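Local coordinates for DNA ligase (Archaeoglobus fulgidus, PDB 3GDE), which probably seals nicks in double-stranded DNA during replication, recombination and repair, spending ATP and releasing AMP and diphosphate, at residues E37-L42 / A207-E212; R89-L94 / A98-K103; A128-E133 / K137-L142; S271-N276 / V536-T541. One frame throughout, in Å; residues are numbered along the deposited sequence.

Contact 1 of 4, residues E37-L42 / A207-E212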
loop_
_atom_site.group_PDB
_atom_site.type_symbol
_atom_site.label_atom_id
_atom_site.label_comp_id
_atom_site.label_asym_id
_atom_site.label_seq_id
_atom_site.Cartn_x
_atom_site.Cartn_y
_atom_site.Cartn_z
ATOM N N GLU A 37 21.870 18.809 4.555
ATOM C CA GLU A 37 21.421 20.158 4.899
ATOM C C GLU A 37 20.319 20.650 3.980
ATOM O O GLU A 37 19.424 21.352 4.427
ATOM C CB GLU A 37 22.591 21.152 4.916
ATOM C CG GLU A 37 23.361 21.169 6.243
ATOM C CD GLU A 37 22.483 21.518 7.459
ATOM O OE1 GLU A 37 21.497 22.298 7.334
ATOM O OE2 GLU A 37 22.793 21.006 8.553
ATOM N N ASP A 38 20.379 20.269 2.711
ATOM C CA ASP A 38 19.352 20.648 1.757
ATOM C C ASP A 38 18.105 19.811 1.994
ATOM O O ASP A 38 18.138 18.585 1.866
ATOM C CB ASP A 38 19.858 20.500 0.319
ATOM C CG ASP A 38 18.825 20.922 -0.701
ATOM O OD1 ASP A 38 17.824 20.209 -0.864
ATOM O OD2 ASP A 38 18.994 21.974 -1.339
ATOM N N GLU A 39 17.002 20.480 2.326
ATOM C CA GLU A 39 15.813 19.783 2.816
ATOM C C GLU A 39 15.081 18.949 1.751
ATOM O O GLU A 39 14.351 18.017 2.086
ATOM C CB GLU A 39 14.878 20.716 3.605
ATOM C CG GLU A 39 14.181 21.806 2.804
ATOM C CD GLU A 39 13.311 22.724 3.678
ATOM O OE1 GLU A 39 13.817 23.221 4.722
ATOM O OE2 GLU A 39 12.131 22.953 3.310
ATOM N N ARG A 40 15.295 19.275 0.477
ATOM C CA ARG A 40 14.706 18.492 -0.610
ATOM C C ARG A 40 15.536 17.274 -1.015
ATOM O O ARG A 40 14.973 16.298 -1.495
ATOM C CB ARG A 40 14.340 19.361 -1.813
ATOM C CG ARG A 40 15.462 20.157 -2.387
ATOM C CD ARG A 40 14.998 21.588 -2.627
ATOM N NE ARG A 40 14.255 21.735 -3.878
ATOM C CZ ARG A 40 14.599 22.568 -4.862
ATOM N NH1 ARG A 40 15.674 23.346 -4.740
ATOM N NH2 ARG A 40 13.860 22.637 -5.964
ATOM N N ASP A 41 16.856 17.322 -0.816
ATOM C CA ASP A 41 17.674 16.108 -0.899
ATOM C C ASP A 41 17.314 15.166 0.250
ATOM O O ASP A 41 17.317 13.955 0.068
ATOM C CB ASP A 41 19.185 16.400 -0.855
ATOM C CG ASP A 41 19.707 17.055 -2.119
ATOM O OD1 ASP A 41 20.811 17.625 -2.059
ATOM O OD2 ASP A 41 19.045 17.015 -3.177
ATOM N N LEU A 42 17.032 15.728 1.429
ATOM C CA LEU A 42 16.600 14.939 2.594
ATOM C C LEU A 42 15.282 14.226 2.284
ATOM O O LEU A 42 15.179 13.010 2.409
ATOM C CB LEU A 42 16.458 15.810 3.860
ATOM C CG LEU A 42 15.873 15.090 5.104
ATOM C CD1 LEU A 42 16.714 13.874 5.529
ATOM C CD2 LEU A 42 15.650 16.024 6.296
ATOM N N ALA A 207 11.158 16.932 11.316
ATOM C CA ALA A 207 12.039 16.460 12.375
ATOM C C ALA A 207 13.390 17.166 12.334
ATOM O O ALA A 207 13.956 17.444 13.370
ATOM C CB ALA A 207 12.222 14.936 12.308
ATOM N N LYS A 208 13.893 17.446 11.134
ATOM C CA LYS A 208 15.143 18.168 10.953
ATOM C C LYS A 208 15.036 19.616 11.450
ATOM O O LYS A 208 15.880 20.093 12.212
ATOM C CB LYS A 208 15.536 18.153 9.470
ATOM C CG LYS A 208 16.823 18.907 9.138
ATOM C CD LYS A 208 16.868 19.263 7.673
ATOM C CE LYS A 208 18.217 19.826 7.256
ATOM N NZ LYS A 208 18.667 20.969 8.092
ATOM N N LYS A 209 13.987 20.296 11.009
ATOM C CA LYS A 209 13.819 21.720 11.251
ATOM C C LYS A 209 13.343 22.047 12.666
ATOM O O LYS A 209 13.764 23.055 13.236
ATOM C CB LYS A 209 12.853 22.316 10.220
ATOM C CG LYS A 209 13.358 22.266 8.784
ATOM C CD LYS A 209 12.383 22.965 7.814
ATOM C CE LYS A 209 12.428 24.501 7.964
ATOM N NZ LYS A 209 12.129 25.241 6.681
ATOM N N GLU A 210 12.477 21.199 13.229
ATOM C CA GLU A 210 11.753 21.544 14.460
ATOM C C GLU A 210 11.784 20.463 15.539
ATOM O O GLU A 210 11.188 20.632 16.600
ATOM C CB GLU A 210 10.290 21.914 14.145
ATOM C CG GLU A 210 10.074 23.076 13.172
ATOM C CD GLU A 210 10.473 24.428 13.745
ATOM O OE1 GLU A 210 11.138 25.209 13.020
ATOM O OE2 GLU A 210 10.122 24.721 14.915
ATOM N N GLY A 211 12.463 19.355 15.265
ATOM C CA GLY A 211 12.570 18.251 16.221
ATOM C C GLY A 211 11.250 17.665 16.713
ATOM O O GLY A 211 10.219 17.746 16.038
ATOM N N GLU A 212 11.305 17.077 17.903
ATOM C CA GLU A 212 10.152 16.470 18.574
ATOM C C GLU A 212 8.931 17.401 18.703
ATOM O O GLU A 212 7.804 17.016 18.382
ATOM C CB GLU A 212 10.582 15.959 19.957
ATOM C CG GLU A 212 9.452 15.431 20.825
ATOM C CD GLU A 212 8.965 14.057 20.415
ATOM O OE1 GLU A 212 7.893 13.645 20.910
ATOM O OE2 GLU A 212 9.644 13.372 19.621
#
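Two lysines on successive positions of one helix, K208 and K209, each reach a glutamate across this surface contact. K208 NZ donates to E37 OE1 at 3.2 Å, a salt bridge in which the lysine arrives from above the carboxylate, 53° out of its plane, and the two side chains meet at about a right angle. E37 starts out facing away from K208; a bend at chi2 (-59°) swings its carboxylate back to the amine. The second pair is looser: K209 NZ lies 3.3 Å from E39 OE1, a salt bridge with a weak hydrogen bond, and K209 CD rests against the same oxygen at 3.4 Å.

Both segments belong to the helical N-terminal part of the ligase. Residues 37-42 lead into helix 39-49, with D38 at its N-cap, while 207-212 lie on helix 200-216, so the contact joins segments 165 residues apart at their closest ends.

The apolar share falls to the middle of K208. Its CG stands anti to the backbone N (chi1 179°), and the chain runs out nearly straight until its last bond, laying K208 CD 3.7 Å from L42 CD2, with K208 CB at 3.8 Å from the same methyl. Farther along, K208 CE passes 3.4 Å from E37 O. Replacing K208 with alanine would probably strand the E37 carboxylate without its charge partner and take away the CD that lies against L42 CD2. F183 touches K208 as well, and V205, also on helix 200-216, touches E39.

Contact 2 of 4, residues R89-L94 / A98-K103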
loop_
_atom_site.group_PDB
_atom_site.type_symbol
_atom_site.label_atom_id
_atom_site.label_comp_id
_atom_site.label_asym_id
_atom_site.label_seq_id
_atom_site.Cartn_x
_atom_site.Cartn_y
_atom_site.Cartn_z
ATOM N N ARG A 89 17.650 -12.763 -15.923
ATOM C CA ARG A 89 17.526 -14.129 -15.404
ATOM C C ARG A 89 18.876 -14.667 -14.929
ATOM O O ARG A 89 18.932 -15.529 -14.051
ATOM C CB ARG A 89 16.898 -15.051 -16.453
ATOM C CG ARG A 89 15.461 -14.668 -16.813
ATOM C CD ARG A 89 14.817 -15.646 -17.792
ATOM N NE ARG A 89 15.402 -15.597 -19.137
ATOM C CZ ARG A 89 14.980 -14.827 -20.134
ATOM N NH1 ARG A 89 13.953 -14.002 -19.966
ATOM N NH2 ARG A 89 15.591 -14.882 -21.312
ATOM N N GLU A 90 19.960 -14.148 -15.508
ATOM C CA GLU A 90 21.320 -14.452 -15.050
ATOM C C GLU A 90 21.641 -13.752 -13.727
ATOM O O GLU A 90 22.065 -14.396 -12.766
ATOM C CB GLU A 90 22.343 -14.048 -16.117
ATOM C CG GLU A 90 23.809 -14.209 -15.689
ATOM C CD GLU A 90 24.813 -13.682 -16.726
ATOM O OE1 GLU A 90 26.022 -13.644 -16.389
ATOM O OE2 GLU A 90 24.407 -13.306 -17.864
ATOM N N TYR A 91 21.438 -12.434 -13.680
ATOM C CA TYR A 91 21.788 -11.648 -12.494
ATOM C C TYR A 91 20.699 -11.656 -11.410
ATOM O O TYR A 91 20.994 -11.408 -10.239
ATOM C CB TYR A 91 22.151 -10.204 -12.881
ATOM C CG TYR A 91 23.476 -10.058 -13.597
ATOM C CD1 TYR A 91 23.549 -10.129 -14.984
ATOM C CD2 TYR A 91 24.658 -9.837 -12.887
ATOM C CE1 TYR A 91 24.757 -9.991 -15.657
ATOM C CE2 TYR A 91 25.887 -9.701 -13.555
ATOM C CZ TYR A 91 25.920 -9.776 -14.944
ATOM O OH TYR A 91 27.114 -9.640 -15.627
ATOM N N GLY A 92 19.455 -11.931 -11.799
ATOM C CA GLY A 92 18.340 -11.989 -10.846
ATOM C C GLY A 92 17.763 -10.626 -10.468
ATOM O O GLY A 92 16.864 -10.537 -9.632
ATOM N N ASP A 93 18.269 -9.568 -11.100
ATOM C CA ASP A 93 17.877 -8.201 -10.773
ATOM C C ASP A 93 18.199 -7.291 -11.944
ATOM O O ASP A 93 19.302 -7.345 -12.473
ATOM C CB ASP A 93 18.627 -7.726 -9.522
ATOM C CG ASP A 93 18.208 -6.348 -9.087
ATOM O OD1 ASP A 93 17.131 -6.217 -8.473
ATOM O OD2 ASP A 93 18.951 -5.384 -9.363
ATOM N N LEU A 94 17.238 -6.456 -12.346
ATOM C CA LEU A 94 17.465 -5.523 -13.444
ATOM C C LEU A 94 18.450 -4.415 -13.061
ATOM O O LEU A 94 19.149 -3.885 -13.935
ATOM C CB LEU A 94 16.154 -4.932 -13.975
ATOM C CG LEU A 94 16.197 -4.282 -15.368
ATOM C CD1 LEU A 94 16.544 -5.275 -16.499
ATOM C CD2 LEU A 94 14.886 -3.595 -15.667
ATOM N N ALA A 98 21.542 -3.265 -15.270
ATOM C CA ALA A 98 21.781 -1.876 -15.646
ATOM C C ALA A 98 23.216 -1.457 -15.282
ATOM O O ALA A 98 23.926 -0.897 -16.119
ATOM C CB ALA A 98 20.752 -0.955 -15.007
ATOM N N GLU A 99 23.634 -1.769 -14.054
ATOM C CA GLU A 99 24.995 -1.529 -13.591
ATOM C C GLU A 99 26.056 -2.119 -14.535
ATOM O O GLU A 99 27.049 -1.470 -14.854
ATOM C CB GLU A 99 25.182 -2.084 -12.182
ATOM C CG GLU A 99 26.559 -1.805 -11.575
ATOM C CD GLU A 99 26.853 -2.643 -10.337
ATOM O OE1 GLU A 99 26.021 -3.499 -9.953
ATOM O OE2 GLU A 99 27.931 -2.454 -9.745
ATOM N N GLN A 100 25.815 -3.346 -14.984
ATOM C CA GLN A 100 26.721 -4.052 -15.869
ATOM C C GLN A 100 26.770 -3.433 -17.259
ATOM O O GLN A 100 27.849 -3.266 -17.825
ATOM C CB GLN A 100 26.342 -5.541 -15.943
ATOM C CG GLN A 100 27.542 -6.467 -16.023
ATOM C CD GLN A 100 28.646 -6.087 -15.037
ATOM O OE1 GLN A 100 28.417 -5.964 -13.826
ATOM N NE2 GLN A 100 29.851 -5.894 -15.559
ATOM N N LEU A 101 25.612 -3.080 -17.805
ATOM C CA LEU A 101 25.566 -2.430 -19.120
ATOM C C LEU A 101 26.267 -1.064 -19.147
ATOM O O LEU A 101 26.966 -0.749 -20.097
ATOM C CB LEU A 101 24.126 -2.298 -19.627
ATOM C CG LEU A 101 23.357 -3.598 -19.898
ATOM C CD1 LEU A 101 21.950 -3.284 -20.363
ATOM C CD2 LEU A 101 24.098 -4.492 -20.926
ATOM N N ILE A 102 26.075 -0.257 -18.108
ATOM C CA ILE A 102 26.714 1.053 -18.039
ATOM C C ILE A 102 28.225 0.935 -17.770
ATOM O O ILE A 102 29.015 1.703 -18.317
ATOM C CB ILE A 102 25.991 2.007 -17.042
ATOM C CG1 ILE A 102 24.830 2.736 -17.733
ATOM C CG2 ILE A 102 26.946 3.075 -16.509
ATOM C CD1 ILE A 102 23.614 1.912 -18.039
ATOM N N LYS A 103 28.615 -0.048 -16.962
ATOM C CA LYS A 103 30.023 -0.337 -16.714
ATOM C C LYS A 103 30.751 -0.630 -18.024
ATOM O O LYS A 103 31.827 -0.093 -18.273
ATOM C CB LYS A 103 30.178 -1.505 -15.740
ATOM C CG LYS A 103 31.611 -1.745 -15.287
ATOM C CD LYS A 103 31.711 -2.993 -14.435
ATOM C CE LYS A 103 33.150 -3.508 -14.356
ATOM N NZ LYS A 103 33.240 -4.843 -13.688
#
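The backbone joins the two segments where A98 N donates to L94 O at 2.8 Å, a nearly straight bond (N-H...O angle 166°) that belongs to the first turn of helix 94-108. This is a tight helix-loop-helix junction in the all-helical N-terminal DNA-binding domain: helix 81-91 ends at Y91, G92 breaks the helical path with positive phi, and D93 serves as N-cap of the next helix, its OD2 accepting from L96 N. The same carboxylate oxygen has a second partner in R160, whose NE forms a salt bridge with it, so the start of helix 94-108 is also tied to helix 152-162.

Around the A98-L94 bond the side chains are small or buried. A98 CB sits 3.5 Å from L94 O, the carbonyl its own backbone grips. The L94 side chain packs against I66, L69 and Y70 of helix 66-77 and against I88, while T159 touches both L94 and A98; the junction is thereby packed against two further helices, 66-77 and 152-162.

On the outer side, Y91 and Q100 make the side-chain meeting, crossing at about a right angle. Y91 CG lies anti to its carbonyl carbon (chi1 -71°), which sends the phenol across the gap toward helix 94-108. Q100 bends at chi2 and presents its methylene rather than its amide. Although the ring and amide planes are only 6° apart, the approach is oblique to the ring and the groups do not stack: the touch is made by Y91 OH, 3.2 Å from Q100 CG, with Y91 CZ behind it at 3.8 Å from that same carbon.

Contact 3 of 4, residues A128-E133 / K137-L142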
loop_
_atom_site.group_PDB
_atom_site.type_symbol
_atom_site.label_atom_id
_atom_site.label_comp_id
_atom_site.label_asym_id
_atom_site.label_seq_id
_atom_site.Cartn_x
_atom_site.Cartn_y
_atom_site.Cartn_z
ATOM N N ALA A 128 6.259 11.421 -14.946
ATOM C CA ALA A 128 4.917 11.294 -14.347
ATOM C C ALA A 128 3.802 12.128 -15.020
ATOM O O ALA A 128 2.633 11.721 -15.035
ATOM C CB ALA A 128 4.976 11.588 -12.852
ATOM N N SER A 129 4.154 13.282 -15.574
ATOM C CA SER A 129 3.172 14.175 -16.209
ATOM C C SER A 129 2.761 13.769 -17.640
ATOM O O SER A 129 1.784 14.301 -18.189
ATOM C CB SER A 129 3.682 15.620 -16.201
ATOM O OG SER A 129 4.868 15.735 -16.970
ATOM N N LEU A 130 3.489 12.823 -18.230
ATOM C CA LEU A 130 3.331 12.520 -19.649
ATOM C C LEU A 130 2.170 11.577 -19.938
ATOM O O LEU A 130 2.154 10.441 -19.483
ATOM C CB LEU A 130 4.632 11.962 -20.237
ATOM C CG LEU A 130 5.880 12.845 -20.178
ATOM C CD1 LEU A 130 7.022 12.128 -20.853
ATOM C CD2 LEU A 130 5.665 14.227 -20.800
ATOM N N THR A 131 1.195 12.066 -20.697
ATOM C CA THR A 131 0.090 11.239 -21.169
ATOM C C THR A 131 -0.132 11.439 -22.665
ATOM O O THR A 131 0.280 12.451 -23.248
ATOM C CB THR A 131 -1.250 11.549 -20.433
ATOM O OG1 THR A 131 -1.495 12.963 -20.432
ATOM C CG2 THR A 131 -1.217 11.038 -18.994
ATOM N N GLY A 132 -0.770 10.453 -23.282
ATOM C CA GLY A 132 -1.297 10.629 -24.625
ATOM C C GLY A 132 -0.399 10.045 -25.678
ATOM O O GLY A 132 0.486 9.241 -25.374
ATOM N N GLU A 133 -0.633 10.450 -26.924
ATOM C CA GLU A 133 0.116 9.913 -28.055
ATOM C C GLU A 133 1.577 10.301 -27.968
ATOM O O GLU A 133 1.905 11.482 -27.820
ATOM C CB GLU A 133 -0.488 10.371 -29.389
ATOM C CG GLU A 133 -1.570 9.429 -29.916
ATOM C CD GLU A 133 -0.998 8.104 -30.419
ATOM O OE1 GLU A 133 -1.476 7.029 -29.966
ATOM O OE2 GLU A 133 -0.066 8.144 -31.264
ATOM N N LYS A 137 7.108 6.794 -25.710
ATOM C CA LYS A 137 8.405 6.943 -26.365
ATOM C C LYS A 137 9.245 8.081 -25.763
ATOM O O LYS A 137 10.458 7.939 -25.607
ATOM C CB LYS A 137 8.252 7.111 -27.883
ATOM C CG LYS A 137 7.573 5.925 -28.594
ATOM C CD LYS A 137 8.518 4.743 -28.787
ATOM C CE LYS A 137 7.853 3.636 -29.594
ATOM N NZ LYS A 137 8.874 2.745 -30.238
ATOM N N ARG A 138 8.606 9.197 -25.418
ATOM C CA ARG A 138 9.323 10.272 -24.718
ATOM C C ARG A 138 9.844 9.812 -23.348
ATOM O O ARG A 138 10.984 10.115 -22.977
ATOM C CB ARG A 138 8.480 11.543 -24.573
ATOM C CG ARG A 138 9.216 12.601 -23.785
ATOM C CD ARG A 138 8.370 13.801 -23.497
ATOM N NE ARG A 138 8.559 14.763 -24.553
ATOM C CZ ARG A 138 9.215 15.905 -24.440
ATOM N NH1 ARG A 138 9.735 16.295 -23.282
ATOM N NH2 ARG A 138 9.328 16.661 -25.512
ATOM N N LYS A 139 9.017 9.064 -22.616
ATOM C CA LYS A 139 9.452 8.459 -21.357
ATOM C C LYS A 139 10.721 7.640 -21.544
ATOM O O LYS A 139 11.651 7.746 -20.761
ATOM C CB LYS A 139 8.359 7.579 -20.762
ATOM C CG LYS A 139 7.222 8.351 -20.159
ATOM C CD LYS A 139 6.327 7.410 -19.407
ATOM C CE LYS A 139 4.922 7.935 -19.337
ATOM N NZ LYS A 139 4.114 7.029 -18.491
ATOM N N ILE A 140 10.758 6.834 -22.594
ATOM C CA ILE A 140 11.950 6.062 -22.922
ATOM C C ILE A 140 13.136 7.003 -23.212
ATOM O O ILE A 140 14.244 6.761 -22.750
ATOM C CB ILE A 140 11.680 5.072 -24.093
ATOM C CG1 ILE A 140 10.667 4.000 -23.649
ATOM C CG2 ILE A 140 12.982 4.429 -24.588
ATOM C CD1 ILE A 140 9.952 3.245 -24.806
ATOM N N MET A 141 12.892 8.089 -23.944
ATOM C CA MET A 141 13.957 9.047 -24.242
ATOM C C MET A 141 14.491 9.748 -22.994
ATOM O O MET A 141 15.693 9.957 -22.871
ATOM C CB MET A 141 13.502 10.057 -25.309
ATOM C CG MET A 141 13.279 9.430 -26.696
ATOM S SD MET A 141 14.561 8.218 -27.112
ATOM C CE MET A 141 15.968 9.319 -27.269
ATOM N N LEU A 142 13.601 10.080 -22.060
ATOM C CA LEU A 142 13.989 10.678 -20.777
ATOM C C LEU A 142 14.787 9.730 -19.891
ATOM O O LEU A 142 15.795 10.119 -19.310
ATOM C CB LEU A 142 12.768 11.214 -20.029
ATOM C CG LEU A 142 12.142 12.488 -20.607
ATOM C CD1 LEU A 142 10.775 12.748 -19.977
ATOM C CD2 LEU A 142 13.084 13.697 -20.444
#
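L130 carries this contact, pressing against R138, K139 and L142 one helix further on. L130 CB faces the second segment and first meets K139 CE at 4.1 Å. With CG anti to the carbonyl carbon (chi1 -60°), the isobutyl group is carried out over the side of helix 135-149. At the end of the branch L130 CD1 does most of the work: it lies 3.4 Å from R138 CD, then 3.8 Å from K139 CG and 3.9 Å from L142 CD1, the purely apolar pair of the set. The other methyl, L130 CD2, touches R138 CD at 3.8 Å.

R138 and L130 cross at about a right angle, and R138 meets the leucine with CB, CG and CD; its NH1 goes on to a salt bridge with E126. K139 also offers its carbon chain, which runs extended, K139 CE passing 3.7 Å from L130 O, while NZ continues to a hydrogen bond with G63 O. Thus two charged residues lend their carbon chains to a small apolar patch and turn their polar ends to E126 on helix 117-129 and to the G63 carbonyl.

The arrangement closes the corner between helices 117-129 and 135-149 of the N-terminal DNA-binding domain, with L130 just past the end of the first. K139 and L142 both also touch I127 on helix 117-129, and K139 and I140 pack on L68, which brings helix 66-77 against the same helix.

Contact 4 of 4, residues S271-N276 / V536-T541. With PO4 (phosphate ion), chain B.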
loop_
_atom_site.group_PDB
_atom_site.type_symbol
_atom_site.label_atom_id
_atom_site.label_comp_id
_atom_site.label_asym_id
_atom_site.label_seq_id
_atom_site.Cartn_x
_atom_site.Cartn_y
_atom_site.Cartn_z
ATOM N N SER A 271 -9.219 5.466 -0.636
ATOM C CA SER A 271 -9.575 4.086 -0.339
ATOM C C SER A 271 -8.855 3.582 0.924
ATOM O O SER A 271 -8.158 4.343 1.604
ATOM C CB SER A 271 -9.252 3.205 -1.541
ATOM O OG SER A 271 -7.850 3.159 -1.761
ATOM N N ARG A 272 -9.048 2.303 1.241
ATOM C CA ARG A 272 -8.443 1.653 2.411
ATOM C C ARG A 272 -6.923 1.772 2.389
ATOM O O ARG A 272 -6.309 1.993 3.428
ATOM C CB ARG A 272 -8.927 0.182 2.491
ATOM C CG ARG A 272 -8.108 -0.849 3.281
ATOM C CD ARG A 272 -8.117 -0.697 4.803
ATOM N NE ARG A 272 -6.810 -0.200 5.190
ATOM C CZ ARG A 272 -5.851 -0.889 5.799
ATOM N NH1 ARG A 272 -6.023 -2.141 6.200
ATOM N NH2 ARG A 272 -4.707 -0.276 6.037
ATOM N N ARG A 273 -6.335 1.647 1.198
ATOM C CA ARG A 273 -4.877 1.759 1.026
ATOM C C ARG A 273 -4.477 3.179 0.620
ATOM O O ARG A 273 -3.336 3.435 0.203
ATOM C CB ARG A 273 -4.328 0.739 0.007
ATOM C CG ARG A 273 -5.100 -0.581 -0.192
ATOM C CD ARG A 273 -5.477 -1.372 1.073
ATOM N NE ARG A 273 -4.371 -1.776 1.942
ATOM C CZ ARG A 273 -4.436 -2.777 2.831
ATOM N NH1 ARG A 273 -5.546 -3.498 2.965
ATOM N NH2 ARG A 273 -3.387 -3.063 3.596
ATOM N N LEU A 274 -5.441 4.091 0.761
ATOM C CA LEU A 274 -5.278 5.507 0.494
ATOM C C LEU A 274 -4.907 5.832 -0.956
ATOM O O LEU A 274 -4.085 6.705 -1.196
ATOM C CB LEU A 274 -4.308 6.169 1.492
ATOM C CG LEU A 274 -4.602 6.015 2.988
ATOM C CD1 LEU A 274 -3.507 6.678 3.791
ATOM C CD2 LEU A 274 -5.959 6.583 3.375
ATOM N N GLU A 275 -5.517 5.126 -1.907
ATOM C CA GLU A 275 -5.499 5.541 -3.305
ATOM C C GLU A 275 -6.553 6.627 -3.456
ATOM O O GLU A 275 -7.649 6.507 -2.894
ATOM C CB GLU A 275 -5.839 4.372 -4.241
ATOM C CG GLU A 275 -5.710 4.688 -5.744
ATOM C CD GLU A 275 -6.597 3.808 -6.653
ATOM O OE1 GLU A 275 -7.119 2.763 -6.186
ATOM O OE2 GLU A 275 -6.769 4.164 -7.850
ATOM N N ASN A 276 -6.219 7.678 -4.205
ATOM C CA ASN A 276 -7.175 8.728 -4.556
ATOM C C ASN A 276 -8.171 8.178 -5.590
ATOM O O ASN A 276 -7.826 7.953 -6.753
ATOM C CB ASN A 276 -6.437 9.973 -5.078
ATOM C CG ASN A 276 -7.319 11.222 -5.134
ATOM O OD1 ASN A 276 -6.855 12.332 -4.855
ATOM N ND2 ASN A 276 -8.580 11.053 -5.504
ATOM N N VAL A 536 2.662 -4.106 -3.239
ATOM C CA VAL A 536 3.326 -5.095 -2.369
ATOM C C VAL A 536 3.473 -4.615 -0.929
ATOM O O VAL A 536 3.462 -5.426 -0.008
ATOM C CB VAL A 536 4.703 -5.647 -2.906
ATOM C CG1 VAL A 536 4.874 -5.391 -4.371
ATOM C CG2 VAL A 536 5.900 -5.094 -2.114
ATOM N N ASP A 537 3.580 -3.307 -0.715
ATOM C CA ASP A 537 3.641 -2.831 0.668
ATOM C C ASP A 537 2.263 -2.676 1.328
ATOM O O ASP A 537 2.172 -2.235 2.469
ATOM C CB ASP A 537 4.555 -1.606 0.833
ATOM C CG ASP A 537 4.014 -0.367 0.165
ATOM O OD1 ASP A 537 2.854 0.012 0.471
ATOM O OD2 ASP A 537 4.765 0.246 -0.641
ATOM N N GLU A 538 1.202 -3.075 0.626
ATOM C CA GLU A 538 -0.115 -3.213 1.260
ATOM C C GLU A 538 -0.542 -4.678 1.462
ATOM O O GLU A 538 -1.684 -4.947 1.830
ATOM C CB GLU A 538 -1.200 -2.408 0.533
ATOM C CG GLU A 538 -1.078 -0.893 0.682
ATOM C CD GLU A 538 -1.072 -0.399 2.147
ATOM O OE1 GLU A 538 -0.481 0.675 2.396
ATOM O OE2 GLU A 538 -1.645 -1.066 3.052
ATOM N N ALA A 539 0.386 -5.611 1.242
ATOM C CA ALA A 539 0.141 -7.015 1.522
ATOM C C ALA A 539 0.079 -7.194 3.024
ATOM O O ALA A 539 0.676 -6.419 3.774
ATOM C CB ALA A 539 1.228 -7.885 0.931
ATOM N N ASP A 540 -0.641 -8.214 3.464
ATOM C CA ASP A 540 -0.754 -8.482 4.887
ATOM C C ASP A 540 0.597 -8.807 5.508
ATOM O O ASP A 540 1.457 -9.419 4.875
ATOM C CB ASP A 540 -1.795 -9.566 5.153
ATOM C CG ASP A 540 -3.212 -9.037 5.014
ATOM O OD1 ASP A 540 -3.650 -8.270 5.909
ATOM O OD2 ASP A 540 -3.875 -9.369 4.010
ATOM N N THR A 541 0.773 -8.351 6.744
ATOM C CA THR A 541 2.062 -8.394 7.427
ATOM C C THR A 541 2.254 -9.690 8.198
ATOM O O THR A 541 1.276 -10.364 8.543
ATOM C CB THR A 541 2.213 -7.194 8.391
ATOM O OG1 THR A 541 1.160 -7.221 9.366
ATOM C CG2 THR A 541 2.152 -5.877 7.623
HETATM P P PO4 B . -8.420 -4.542 7.336
HETATM O O1 PO4 B . -9.037 -3.336 6.656
HETATM O O2 PO4 B . -8.868 -4.526 8.774
HETATM O O3 PO4 B . -8.891 -5.826 6.690
HETATM O O4 PO4 B . -6.922 -4.444 7.249
HETATM O O HOH W 1 -3.079 2.321 3.904
#
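R273 and E538 form the tight heart of this contact. The guanidinium takes one carboxylate oxygen side-on with two nitrogens: R273 NE donates to E538 OE2 at 3.0 Å and R273 NH2 donates to that same OE2 at 2.7 Å. OE2 lies almost in the guanidinium plane; it receives NH2 on its anti lone pair and NE from above the carboxylate, the two planes being 61° apart. Bends at chi2 and chi3 bring the R273 guanidinium to OE2; nearer the backbone, R273 CB packs 3.7 Å from E538 CG. The guanidinium of R272 lies over one face of that of R273, the CZ of each about 3.7 Å from the other's plane, and E538 O lies over the opposite face.

R273 sits in the type I turn S271-L274 of the adenylation domain, whereas E538 precedes the C-terminal helix 542-550 in a segment that D540 fastens to OB-fold strands through D429 and L454. The salt bridge therefore spans two domains, consistent with the closed conformation of this ligase. A leucine in place of R273 would probably leave E538 OE2 without either donor and remove the group lying over the R272 guanidinium.

The periphery is looser. One water links R272 O, 3.3 Å away, weakly to E538 OE1. R272, a predicted ATP-binding residue, turns its NH1 to a phosphate ion, R272 NH1 lying 2.7 Å from phosphate O4 with a weak bond to O1; R414 and K420, also predicted to bind ATP, hold phosphate there too.

Overall arrangement
None of the four is a deep core contact: contact 2 is partly buried, the other three lie at the surface. Contacts 2 and 3 both close short helix-to-helix connections within the N-terminal domain, their nearest atoms about 11 Å apart, and both nest inside the long loop closed by contact 1. Helix 66-77 serves both, packing on L94 in one and K139 in the other. Chemistry follows place: contact 2 pairs one backbone bond with a tyrosine-glutamine touch, contact 3 rests on carbon packing, while contacts 1 and 4, between distant segments, use glutamate salt bridges, to lysines in contact 1 and to an arginine in contact 4. Contact 4 alone lies near the chain's centre, between domains and at a predicted ATP site.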